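Local coordinates for tail fiber protein (Acinetobacter phage AM24, PDB 5W5P), which probably serves as a trimeric receptor-binding tailspike that recognises, and may cleave, the capsular polysaccharide of the host Acinetobacter baumannii, at residues 129-134 against 151-155; 456-462 against 597-603; 534-540 against 569-573. All coordinates share one frame; numbering follows the deposited sequence.

Contact 1: residues 129-134 against 151-155; sequences VDVSYG and VGLPT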
ATOM      1  N   VAL A 129     -28.563 -21.103   6.503  1.00 42.56           N
ATOM      2  CA  VAL A 129     -27.282 -21.089   7.213  1.00 41.89           C
ATOM      3  C   VAL A 129     -27.034 -22.433   7.885  1.00 43.41           C
ATOM      4  O   VAL A 129     -25.929 -22.988   7.815  1.00 44.24           O
ATOM      5  CB  VAL A 129     -27.244 -19.937   8.243  1.00 41.12           C
ATOM      6  CG1 VAL A 129     -26.059 -20.090   9.186  1.00 38.41           C
ATOM      7  CG2 VAL A 129     -27.204 -18.585   7.557  1.00 37.96           C
ATOM      8  N   ASP A 130     -28.063 -22.988   8.527  1.00 43.68           N
ATOM      9  CA  ASP A 130     -27.876 -24.181   9.346  1.00 44.38           C
ATOM     10  C   ASP A 130     -27.499 -25.399   8.509  1.00 47.18           C
ATOM     11  O   ASP A 130     -26.678 -26.218   8.940  1.00 49.48           O
ATOM     12  CB  ASP A 130     -29.140 -24.445  10.162  1.00 41.45           C
ATOM     13  CG  ASP A 130     -29.509 -23.269  11.048  1.00 45.68           C
ATOM     14  OD1 ASP A 130     -28.592 -22.531  11.477  1.00 45.98           O
ATOM     15  OD2 ASP A 130     -30.714 -23.072  11.310  1.00 50.27           O
ATOM     16  N   VAL A 131     -28.073 -25.539   7.310  1.00 46.44           N
ATOM     17  CA  VAL A 131     -27.785 -26.712   6.485  1.00 46.08           C
ATOM     18  C   VAL A 131     -26.559 -26.536   5.596  1.00 48.02           C
ATOM     19  O   VAL A 131     -26.099 -27.516   4.993  1.00 52.46           O
ATOM     20  CB  VAL A 131     -28.998 -27.090   5.608  1.00 43.40           C
ATOM     21  CG1 VAL A 131     -30.227 -27.304   6.473  1.00 42.13           C
ATOM     22  CG2 VAL A 131     -29.259 -26.018   4.559  1.00 40.90           C
ATOM     23  N   SER A 132     -26.000 -25.333   5.506  1.00 46.05           N
ATOM     24  CA  SER A 132     -24.879 -25.069   4.612  1.00 45.69           C
ATOM     25  C   SER A 132     -23.571 -24.812   5.349  1.00 42.98           C
ATOM     26  O   SER A 132     -22.565 -24.504   4.704  1.00 43.68           O
ATOM     27  CB  SER A 132     -25.205 -23.880   3.708  1.00 44.46           C
ATOM     28  OG  SER A 132     -25.321 -22.691   4.470  1.00 43.19           O
ATOM     29  N   TYR A 133     -23.562 -24.935   6.675  1.00 41.68           N
ATOM     30  CA  TYR A 133     -22.409 -24.572   7.501  1.00 42.55           C
ATOM     31  C   TYR A 133     -22.015 -23.116   7.273  1.00 44.32           C
ATOM     32  O   TYR A 133     -20.835 -22.768   7.220  1.00 48.13           O
ATOM     33  CB  TYR A 133     -21.225 -25.516   7.255  1.00 48.75           C
ATOM     34  CG  TYR A 133     -21.534 -26.968   7.536  1.00 55.62           C
ATOM     35  CD1 TYR A 133     -21.975 -27.807   6.521  1.00 57.19           C
ATOM     36  CD2 TYR A 133     -21.385 -27.500   8.814  1.00 58.01           C
ATOM     37  CE1 TYR A 133     -22.263 -29.138   6.766  1.00 63.08           C
ATOM     38  CE2 TYR A 133     -21.671 -28.835   9.070  1.00 63.02           C
ATOM     39  CZ  TYR A 133     -22.112 -29.649   8.039  1.00 68.99           C
ATOM     40  OH  TYR A 133     -22.404 -30.979   8.264  1.00 76.47           O
ATOM     41  N   GLY A 134     -23.018 -22.258   7.126  1.00 47.29           N
ATOM     42  CA  GLY A 134     -22.772 -20.841   6.939  1.00 48.87           C
ATOM     43  C   GLY A 134     -22.324 -20.446   5.549  1.00 50.27           C
ATOM     44  O   GLY A 134     -21.374 -19.671   5.404  1.00 50.04           O
ATOM     45  N   VAL A 151     -29.519 -12.892  11.982  1.00 39.94           N
ATOM     46  CA  VAL A 151     -29.250 -14.281  11.636  1.00 40.46           C
ATOM     47  C   VAL A 151     -27.879 -14.634  12.187  1.00 41.72           C
ATOM     48  O   VAL A 151     -26.909 -13.895  11.979  1.00 44.67           O
ATOM     49  CB  VAL A 151     -29.316 -14.503  10.116  1.00 40.81           C
ATOM     50  CG1 VAL A 151     -28.657 -15.824   9.734  1.00 41.01           C
ATOM     51  CG2 VAL A 151     -30.759 -14.469   9.644  1.00 42.43           C
ATOM     52  N   GLY A 152     -27.798 -15.746  12.912  1.00 43.83           N
ATOM     53  CA  GLY A 152     -26.569 -16.143  13.568  1.00 44.88           C
ATOM     54  C   GLY A 152     -25.832 -17.197  12.763  1.00 45.36           C
ATOM     55  O   GLY A 152     -26.419 -18.198  12.343  1.00 44.91           O
ATOM     56  N   LEU A 153     -24.509 -16.953  12.555  1.00 43.43           N
ATOM     57  CA  LEU A 153     -23.570 -17.850  11.902  1.00 40.77           C
ATOM     58  C   LEU A 153     -23.006 -18.855  12.904  1.00 41.09           C
ATOM     59  O   LEU A 153     -22.823 -18.530  14.082  1.00 38.69           O
ATOM     60  CB  LEU A 153     -22.430 -17.056  11.269  1.00 39.32           C
ATOM     61  CG  LEU A 153     -22.790 -16.251  10.020  1.00 40.66           C
ATOM     62  CD1 LEU A 153     -21.605 -15.442   9.560  1.00 40.92           C
ATOM     63  CD2 LEU A 153     -23.269 -17.167   8.912  1.00 43.17           C
ATOM     64  N   PRO A 154     -22.731 -20.083  12.456  1.00 38.56           N
ATOM     65  CA  PRO A 154     -22.235 -21.117  13.374  1.00 44.60           C
ATOM     66  C   PRO A 154     -20.896 -20.741  13.997  1.00 45.37           C
ATOM     67  O   PRO A 154     -20.135 -19.925  13.471  1.00 45.60           O
ATOM     68  CB  PRO A 154     -22.098 -22.353  12.477  1.00 39.41           C
ATOM     69  CG  PRO A 154     -21.985 -21.805  11.089  1.00 38.63           C
ATOM     70  CD  PRO A 154     -22.850 -20.581  11.076  1.00 38.28           C
ATOM     71  N   THR A 155     -20.606 -21.377  15.129  1.00 46.36           N
ATOM     72  CA  THR A 155     -19.437 -21.017  15.923  1.00 43.45           C
ATOM     73  C   THR A 155     -18.163 -21.582  15.304  1.00 39.84           C
ATOM     74  O   THR A 155     -18.041 -22.791  15.086  1.00 40.36           O
ATOM     75  CB  THR A 155     -19.601 -21.510  17.358  1.00 46.48           C
ATOM     76  OG1 THR A 155     -20.774 -20.915  17.922  1.00 51.57           O
ATOM     77  CG2 THR A 155     -18.392 -21.108  18.196  1.00 43.08           C
TER
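Helix 122-132, which leads into the parallel beta-helix, packs through Val129 on strand 151-153 and the proline after it. No hydrogen bond joins the two segments directly. With CG1 anti to the backbone N (chi1 168°), the valine puts that methyl among three residues in a row: it lies 3.7 Å from Gly152 O, 3.8 Å from Pro154 CD and a little farther from a methyl of Leu153. Its other branch, CG2, meets Val151 CG1 at 3.8 Å, the two valine side chains sliding past each other in opposite directions. One turn back on the helix, Gln126 hydrogen-bonds to Gly152 O, so a polar tie runs beside the apolar one. The chain must then leave the helix for strand 135-140, the first parallel strand of the beta-helix, and it does so through two residues of positive phi, Tyr133 and Gly134. Val129 O accepts from both Ser132 N and Gly134 N, the latter at 3.1 Å, which holds the turn closed. Over this turn comes the proline ring, with Pro154 CG 4.0 Å from Tyr133 C, while Tyr133 itself packs on Asp142 of the second subunit.

Contact 2: residues 456-462 against 597-603; sequences SRKEFLS and AKVFSST
Phe600 reaches across to the neighbouring strand and lies beside Arg457 and Glu459. Its CG stands anti to the backbone N (chi1 -164°), which carries the ring over toward strand 456-461. Glu459 CB meets the ring at its edge, near the ring plane, 3.8 Å from Phe600 CD1; Arg457 approaches the far end obliquely, its CB 4.0 Å from Phe600 CZ and its guanidinium plane turned 31° from that of the ring. The arginine chain then passes Ser602, with Arg457 CG 3.5 Å from Ser602 OG, and bends at chi3 to deliver its guanidinium to Asn611 O of the third subunit. Farther along the same face, Lys598 runs beside Leu461, both pointing the same way, with Leu461 CD2 3.7 Å from Lys598 CB. Beyond CG the lysine is extended, and its NZ makes a salt bridge to Glu459 OE2 at 3.1 Å, arriving on the anti side and 33° out of the carboxylate plane; Asn507 takes the same ammonium. The other face carries Phe460, whose ring turns an edge to Val599 O, and Ser601, whose hydroxyl bonds to Val473 O.

Between the two faces runs a regular antiparallel ladder: Ser456-Thr603, Lys458-Ser601 and Phe460-Val599 are hydrogen-bonded pairs. At one end water 1 links Ser456 OG, Ser601 O and Thr603 OG1; at the other, Ser462 N donates almost straight to Ala597 O (2.8 Å), on a residue of the classic beta bulge in which Ala597 and Lys598 both face Lys503. The backbone thus fixes the register, while Lys598 divides its ammonium between Glu459 and Asn507, and Arg457 carries the contact into the trimer interface.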
ATOM      1  N   SER A 456      33.527  12.155   4.136  1.00 40.70           N
ATOM      2  CA  SER A 456      34.618  11.332   3.639  1.00 40.04           C
ATOM      3  C   SER A 456      35.597  11.071   4.774  1.00 43.80           C
ATOM      4  O   SER A 456      35.679  11.838   5.735  1.00 46.65           O
ATOM      5  CB  SER A 456      35.335  11.997   2.460  1.00 43.78           C
ATOM      6  OG  SER A 456      36.475  12.717   2.902  1.00 43.69           O
ATOM      7  N   ARG A 457      36.334   9.970   4.652  1.00 45.11           N
ATOM      8  CA  ARG A 457      37.450   9.665   5.539  1.00 47.68           C
ATOM      9  C   ARG A 457      38.704   9.540   4.687  1.00 50.93           C
ATOM     10  O   ARG A 457      38.710   8.814   3.687  1.00 43.20           O
ATOM     11  CB  ARG A 457      37.205   8.383   6.346  1.00 41.90           C
ATOM     12  CG  ARG A 457      36.289   8.580   7.560  1.00 41.16           C
ATOM     13  CD  ARG A 457      35.991   7.268   8.299  1.00 43.56           C
ATOM     14  NE  ARG A 457      35.329   6.270   7.453  1.00 48.41           N
ATOM     15  CZ  ARG A 457      34.518   5.311   7.902  1.00 49.91           C
ATOM     16  NH1 ARG A 457      34.245   5.206   9.195  1.00 40.75           N
ATOM     17  NH2 ARG A 457      33.976   4.449   7.053  1.00 47.61           N
ATOM     18  N   LYS A 458      39.750  10.272   5.068  1.00 52.76           N
ATOM     19  CA  LYS A 458      41.010  10.275   4.342  1.00 49.55           C
ATOM     20  C   LYS A 458      42.161  10.296   5.336  1.00 49.78           C
ATOM     21  O   LYS A 458      42.115  11.009   6.343  1.00 47.76           O
ATOM     22  CB  LYS A 458      41.117  11.478   3.388  1.00 47.71           C
ATOM     23  CG  LYS A 458      42.319  11.413   2.454  1.00 50.22           C
ATOM     24  CD  LYS A 458      42.225  12.416   1.319  1.00 52.83           C
ATOM     25  CE  LYS A 458      43.040  11.955   0.120  1.00 56.29           C
ATOM     26  NZ  LYS A 458      42.275  10.939  -0.666  1.00 65.32           N
ATOM     27  N   GLU A 459      43.187   9.505   5.047  1.00 51.13           N
ATOM     28  CA  GLU A 459      44.388   9.446   5.864  1.00 52.79           C
ATOM     29  C   GLU A 459      45.450  10.357   5.258  1.00 56.21           C
ATOM     30  O   GLU A 459      45.695  10.309   4.048  1.00 52.77           O
ATOM     31  CB  GLU A 459      44.893   8.006   5.964  1.00 50.99           C
ATOM     32  CG  GLU A 459      46.350   7.872   6.332  1.00 49.22           C
ATOM     33  CD  GLU A 459      46.852   6.451   6.195  1.00 50.34           C
ATOM     34  OE1 GLU A 459      47.523   6.154   5.184  1.00 51.25           O
ATOM     35  OE2 GLU A 459      46.587   5.634   7.101  1.00 51.38           O
ATOM     36  N   PHE A 460      46.057  11.198   6.094  1.00 47.92           N
ATOM     37  CA  PHE A 460      47.129  12.108   5.686  1.00 57.32           C
ATOM     38  C   PHE A 460      48.376  11.736   6.482  1.00 56.78           C
ATOM     39  O   PHE A 460      48.601  12.254   7.579  1.00 49.71           O
ATOM     40  CB  PHE A 460      46.748  13.580   5.916  1.00 48.05           C
ATOM     41  CG  PHE A 460      45.577  14.040   5.096  1.00 47.13           C
ATOM     42  CD1 PHE A 460      45.765  14.568   3.831  1.00 47.43           C
ATOM     43  CD2 PHE A 460      44.287  13.951   5.598  1.00 46.03           C
ATOM     44  CE1 PHE A 460      44.687  14.990   3.077  1.00 52.92           C
ATOM     45  CE2 PHE A 460      43.207  14.373   4.849  1.00 45.24           C
ATOM     46  CZ  PHE A 460      43.406  14.891   3.588  1.00 45.56           C
ATOM     47  N   LEU A 461      49.181  10.830   5.931  1.00 53.18           N
ATOM     48  CA  LEU A 461      50.426  10.456   6.588  1.00 51.94           C
ATOM     49  C   LEU A 461      51.324  11.677   6.744  1.00 52.45           C
ATOM     50  O   LEU A 461      51.409  12.525   5.852  1.00 53.13           O
ATOM     51  CB  LEU A 461      51.138   9.363   5.792  1.00 53.68           C
ATOM     52  CG  LEU A 461      50.486   7.977   5.869  1.00 60.41           C
ATOM     53  CD1 LEU A 461      50.973   7.072   4.743  1.00 59.94           C
ATOM     54  CD2 LEU A 461      50.737   7.335   7.227  1.00 62.64           C
ATOM     55  N   SER A 462      51.984  11.774   7.901  1.00 52.92           N
ATOM     56  CA  SER A 462      52.822  12.937   8.170  1.00 55.09           C
ATOM     57  C   SER A 462      54.015  13.004   7.226  1.00 60.30           C
ATOM     58  O   SER A 462      54.440  14.102   6.853  1.00 62.50           O
ATOM     59  CB  SER A 462      53.295  12.921   9.623  1.00 53.79           C
ATOM     60  OG  SER A 462      52.197  13.056  10.509  1.00 52.86           O
ATOM     61  N   ALA A 597      52.014   9.222  13.366  1.00 59.55           N
ATOM     62  CA  ALA A 597      52.425   8.992  11.989  1.00 58.35           C
ATOM     63  C   ALA A 597      51.468   9.581  10.964  1.00 54.68           C
ATOM     64  O   ALA A 597      51.837   9.687   9.790  1.00 53.21           O
ATOM     65  CB  ALA A 597      52.582   7.490  11.723  1.00 54.62           C
ATOM     66  N   LYS A 598      50.262   9.972  11.364  1.00 53.93           N
ATOM     67  CA  LYS A 598      49.285  10.429  10.388  1.00 56.24           C
ATOM     68  C   LYS A 598      48.183  11.207  11.084  1.00 56.00           C
ATOM     69  O   LYS A 598      47.969  11.082  12.293  1.00 55.56           O
ATOM     70  CB  LYS A 598      48.674   9.259   9.611  1.00 54.33           C
ATOM     71  CG  LYS A 598      47.983   8.241  10.498  1.00 57.84           C
ATOM     72  CD  LYS A 598      47.674   6.969   9.728  1.00 61.09           C
ATOM     73  CE  LYS A 598      47.601   5.771  10.646  1.00 59.94           C
ATOM     74  NZ  LYS A 598      47.355   4.514   9.894  1.00 58.80           N
ATOM     75  N   VAL A 599      47.479  12.002  10.288  1.00 54.27           N
ATOM     76  CA  VAL A 599      46.241  12.650  10.696  1.00 53.15           C
ATOM     77  C   VAL A 599      45.115  11.978   9.921  1.00 52.04           C
ATOM     78  O   VAL A 599      45.072  12.048   8.686  1.00 49.71           O
ATOM     79  CB  VAL A 599      46.277  14.163  10.446  1.00 54.49           C
ATOM     80  CG1 VAL A 599      44.896  14.769  10.660  1.00 46.03           C
ATOM     81  CG2 VAL A 599      47.303  14.814  11.359  1.00 47.97           C
ATOM     82  N   PHE A 600      44.220  11.304  10.644  1.00 51.00           N
ATOM     83  CA  PHE A 600      43.052  10.653  10.055  1.00 47.70           C
ATOM     84  C   PHE A 600      41.853  11.577  10.227  1.00 44.24           C
ATOM     85  O   PHE A 600      41.401  11.819  11.350  1.00 43.88           O
ATOM     86  CB  PHE A 600      42.802   9.296  10.710  1.00 46.63           C
ATOM     87  CG  PHE A 600      41.875   8.410   9.933  1.00 47.06           C
ATOM     88  CD1 PHE A 600      42.235   7.924   8.685  1.00 47.74           C
ATOM     89  CD2 PHE A 600      40.639   8.062  10.452  1.00 48.05           C
ATOM     90  CE1 PHE A 600      41.369   7.104   7.966  1.00 49.03           C
ATOM     91  CE2 PHE A 600      39.772   7.239   9.744  1.00 46.73           C
ATOM     92  CZ  PHE A 600      40.137   6.760   8.501  1.00 44.23           C
ATOM     93  N   SER A 601      41.335  12.095   9.123  1.00 43.79           N
ATOM     94  CA  SER A 601      40.321  13.138   9.158  1.00 42.90           C
ATOM     95  C   SER A 601      38.977  12.574   8.710  1.00 48.52           C
ATOM     96  O   SER A 601      38.857  12.051   7.597  1.00 46.57           O
ATOM     97  CB  SER A 601      40.735  14.313   8.279  1.00 43.07           C
ATOM     98  OG  SER A 601      41.898  14.941   8.795  1.00 47.37           O
ATOM     99  N   SER A 602      37.971  12.689   9.577  1.00 47.30           N
ATOM    100  CA  SER A 602      36.584  12.362   9.251  1.00 43.27           C
ATOM    101  C   SER A 602      35.867  13.672   8.941  1.00 42.40           C
ATOM    102  O   SER A 602      35.417  14.372   9.850  1.00 45.15           O
ATOM    103  CB  SER A 602      35.914  11.626  10.406  1.00 44.58           C
ATOM    104  OG  SER A 602      36.474  10.340  10.596  1.00 46.88           O
ATOM    105  N   THR A 603      35.767  14.007   7.656  1.00 41.34           N
ATOM    106  CA  THR A 603      35.198  15.280   7.232  1.00 43.36           C
ATOM    107  C   THR A 603      33.714  15.123   6.931  1.00 46.20           C
ATOM    108  O   THR A 603      33.322  14.234   6.173  1.00 48.48           O
ATOM    109  CB  THR A 603      35.914  15.811   5.991  1.00 42.57           C
ATOM    110  OG1 THR A 603      37.307  15.984   6.271  1.00 42.16           O
ATOM    111  CG2 THR A 603      35.317  17.141   5.582  1.00 39.68           C
TER
HETATM  112  O   HOH W   1      38.271  13.509   5.262  1.00 33.25           O

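Contact 3: residues 534-540 against 569-573; sequences DVYVAAS and LTIER
Ala539 CB meets Leu569 and Ile571 in the close part of a face-to-face packing between two antiparallel strands of different sheets. Their axes approach to 7.4 Å, too far for a backbone ladder, so side chains fill the gap. Ile571 CG2 lies 3.7 Å from Ala539 CB, and Leu569 CD2 presses on the backbone, 3.7 Å from Ser540 C. With its CG1 between backbone N and carbonyl carbon (chi1 63°), Ile571 sends CD1 over the opposite strand to within 3.6 Å of Val537 O.

Toward Asp534 the contact becomes polar and looser. There Arg573, bent at chi3, brings its NH2 to the backbone of Val535. The modelled separation from Val535 O is implausibly short, so the details of that bond are doubtful. Water 2 accepts from Val535 N at 2.9 Å and, with NH2 as modelled, from Arg573 as well. Asp534 carries the opposite charge nearby, but its OD1 stays 4.6 Å from Arg573 NH1, and the Tyr536 ring lies only obliquely beside the guanidinium.

Each strand is paired within its own sheet, 535-546 with 509-523 and 569-574 with 577-582, whose Tyr578 hydroxyl binds Arg573 NE. Helix 479-483 touches Val535, and Tyr536 OH reaches Val551 O of the second subunit.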
ATOM      1  N   ASP A 534      36.877  26.327 -14.685  1.00 56.47           N
ATOM      2  CA  ASP A 534      37.462  26.287 -13.351  1.00 55.44           C
ATOM      3  C   ASP A 534      36.612  27.091 -12.376  1.00 52.22           C
ATOM      4  O   ASP A 534      36.107  28.166 -12.707  1.00 55.10           O
ATOM      5  CB  ASP A 534      38.891  26.841 -13.370  1.00 57.86           C
ATOM      6  CG  ASP A 534      39.807  26.083 -14.319  1.00 59.48           C
ATOM      7  OD1 ASP A 534      39.504  24.919 -14.652  1.00 60.57           O
ATOM      8  OD2 ASP A 534      40.839  26.655 -14.727  1.00 59.30           O
ATOM      9  N   VAL A 535      36.448  26.560 -11.168  1.00 50.07           N
ATOM     10  CA  VAL A 535      35.771  27.262 -10.087  1.00 52.34           C
ATOM     11  C   VAL A 535      36.722  27.344  -8.901  1.00 55.03           C
ATOM     12  O   VAL A 535      37.484  26.408  -8.636  1.00 58.71           O
ATOM     13  CB  VAL A 535      34.447  26.577  -9.689  1.00 48.65           C
ATOM     14  CG1 VAL A 535      33.395  26.809 -10.769  1.00 45.36           C
ATOM     15  CG2 VAL A 535      34.666  25.092  -9.437  1.00 44.93           C
ATOM     16  N   TYR A 536      36.675  28.462  -8.189  1.00 52.32           N
ATOM     17  CA  TYR A 536      37.658  28.765  -7.163  1.00 53.26           C
ATOM     18  C   TYR A 536      37.022  28.730  -5.781  1.00 54.94           C
ATOM     19  O   TYR A 536      35.823  28.974  -5.621  1.00 54.08           O
ATOM     20  CB  TYR A 536      38.302  30.125  -7.434  1.00 50.15           C
ATOM     21  CG  TYR A 536      38.692  30.297  -8.886  1.00 53.90           C
ATOM     22  CD1 TYR A 536      39.861  29.726  -9.382  1.00 56.09           C
ATOM     23  CD2 TYR A 536      37.887  31.012  -9.766  1.00 52.77           C
ATOM     24  CE1 TYR A 536      40.224  29.869 -10.711  1.00 52.70           C
ATOM     25  CE2 TYR A 536      38.243  31.158 -11.099  1.00 51.93           C
ATOM     26  CZ  TYR A 536      39.414  30.583 -11.564  1.00 52.25           C
ATOM     27  OH  TYR A 536      39.782  30.721 -12.885  1.00 54.69           O
ATOM     28  N   VAL A 537      37.846  28.411  -4.782  1.00 52.70           N
ATOM     29  CA  VAL A 537      37.408  28.246  -3.404  1.00 50.32           C
ATOM     30  C   VAL A 537      38.182  29.211  -2.518  1.00 53.26           C
ATOM     31  O   VAL A 537      39.398  29.372  -2.669  1.00 50.22           O
ATOM     32  CB  VAL A 537      37.606  26.794  -2.917  1.00 49.14           C
ATOM     33  CG1 VAL A 537      37.331  26.682  -1.422  1.00 43.34           C
ATOM     34  CG2 VAL A 537      36.723  25.836  -3.707  1.00 47.38           C
ATOM     35  N   ALA A 538      37.470  29.855  -1.596  1.00 54.73           N
ATOM     36  CA  ALA A 538      38.070  30.594  -0.495  1.00 49.62           C
ATOM     37  C   ALA A 538      37.578  29.984   0.809  1.00 49.37           C
ATOM     38  O   ALA A 538      36.372  29.790   0.990  1.00 53.16           O
ATOM     39  CB  ALA A 538      37.718  32.081  -0.561  1.00 45.48           C
ATOM     40  N   ALA A 539      38.508  29.672   1.704  1.00 47.99           N
ATOM     41  CA  ALA A 539      38.211  29.031   2.974  1.00 46.38           C
ATOM     42  C   ALA A 539      38.566  29.951   4.135  1.00 46.07           C
ATOM     43  O   ALA A 539      39.434  30.819   4.029  1.00 46.41           O
ATOM     44  CB  ALA A 539      38.981  27.713   3.115  1.00 46.55           C
ATOM     45  N   SER A 540      37.892  29.735   5.261  1.00 45.46           N
ATOM     46  CA  SER A 540      38.171  30.499   6.466  1.00 44.78           C
ATOM     47  C   SER A 540      37.959  29.603   7.675  1.00 45.13           C
ATOM     48  O   SER A 540      36.923  28.945   7.784  1.00 48.08           O
ATOM     49  CB  SER A 540      37.274  31.734   6.551  1.00 46.10           C
ATOM     50  OG  SER A 540      37.619  32.538   7.659  1.00 51.84           O
ATOM     51  N   LEU A 569      44.836  28.374   9.127  1.00 56.54           N
ATOM     52  CA  LEU A 569      44.382  27.601   7.978  1.00 56.23           C
ATOM     53  C   LEU A 569      44.930  28.191   6.684  1.00 57.20           C
ATOM     54  O   LEU A 569      44.834  29.400   6.451  1.00 57.66           O
ATOM     55  CB  LEU A 569      42.853  27.558   7.926  1.00 54.98           C
ATOM     56  CG  LEU A 569      42.239  27.185   6.572  1.00 52.91           C
ATOM     57  CD1 LEU A 569      42.496  25.721   6.239  1.00 51.92           C
ATOM     58  CD2 LEU A 569      40.746  27.494   6.545  1.00 52.32           C
ATOM     59  N   THR A 570      45.499  27.331   5.847  1.00 55.19           N
ATOM     60  CA  THR A 570      45.902  27.693   4.498  1.00 52.83           C
ATOM     61  C   THR A 570      45.358  26.649   3.531  1.00 50.83           C
ATOM     62  O   THR A 570      45.224  25.474   3.881  1.00 48.07           O
ATOM     63  CB  THR A 570      47.429  27.789   4.371  1.00 55.64           C
ATOM     64  OG1 THR A 570      48.033  26.638   4.976  1.00 58.54           O
ATOM     65  CG2 THR A 570      47.947  29.047   5.060  1.00 54.60           C
ATOM     66  N   ILE A 571      45.031  27.082   2.315  1.00 53.17           N
ATOM     67  CA  ILE A 571      44.573  26.159   1.283  1.00 55.69           C
ATOM     68  C   ILE A 571      45.445  26.322   0.047  1.00 55.28           C
ATOM     69  O   ILE A 571      46.028  27.385  -0.194  1.00 57.02           O
ATOM     70  CB  ILE A 571      43.077  26.340   0.919  1.00 51.77           C
ATOM     71  CG1 ILE A 571      42.812  27.727   0.326  1.00 49.42           C
ATOM     72  CG2 ILE A 571      42.188  26.087   2.131  1.00 45.31           C
ATOM     73  CD1 ILE A 571      41.360  27.938  -0.066  1.00 45.70           C
ATOM     74  N   GLU A 572      45.536  25.245  -0.733  1.00 54.18           N
ATOM     75  CA  GLU A 572      46.333  25.212  -1.953  1.00 54.56           C
ATOM     76  C   GLU A 572      45.566  24.449  -3.022  1.00 57.79           C
ATOM     77  O   GLU A 572      45.039  23.365  -2.753  1.00 62.50           O
ATOM     78  CB  GLU A 572      47.697  24.556  -1.705  1.00 51.91           C
ATOM     79  CG  GLU A 572      48.454  24.217  -2.976  1.00 55.25           C
ATOM     80  CD  GLU A 572      49.681  23.355  -2.726  1.00 57.78           C
ATOM     81  OE1 GLU A 572      49.782  22.752  -1.636  1.00 56.09           O
ATOM     82  OE2 GLU A 572      50.547  23.286  -3.626  1.00 58.28           O
ATOM     83  N   ARG A 573      45.498  25.012  -4.226  1.00 56.98           N
ATOM     84  CA  ARG A 573      44.806  24.376  -5.338  1.00 56.38           C
ATOM     85  C   ARG A 573      45.771  23.448  -6.070  1.00 55.52           C
ATOM     86  O   ARG A 573      46.841  23.882  -6.515  1.00 55.39           O
ATOM     87  CB  ARG A 573      44.230  25.415  -6.300  1.00 56.56           C
ATOM     88  CG  ARG A 573      43.690  24.806  -7.590  1.00 60.44           C
ATOM     89  CD  ARG A 573      43.178  25.863  -8.559  1.00 60.66           C
ATOM     90  NE  ARG A 573      41.720  25.955  -8.539  1.00 64.00           N
ATOM     91  CZ  ARG A 573      40.912  25.397  -9.437  1.00 63.52           C
ATOM     92  NH1 ARG A 573      41.407  24.699 -10.450  1.00 64.91           N
ATOM     93  NH2 ARG A 573      39.602  25.543  -9.324  1.00 63.06           N
TER
HETATM   94  O   HOH W   2      37.543  23.835 -10.947  1.00 42.64           O

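Contact 1 lies where the chain enters the parallel beta-helix, whereas contacts 2 and 3 belong to the C-terminal beta domain on the opposite side of the chain's centre; the centre of contact 1 is 76 Å from that of contact 2 and 83 Å from that of contact 3. The latter two are neighbours, 19 Å between centres and about 10 Å between nearest atoms. Both involve the five-stranded antiparallel sheet, at its two outermost strands, 451-461 and 535-546, and contact 3 is nested within the sequence loop that contact 2 closes. All three reach neighbouring subunits. Near contact 1, a bound zinc ion lies about 9 Å from Gly134, too far for the glycine to be a ligand.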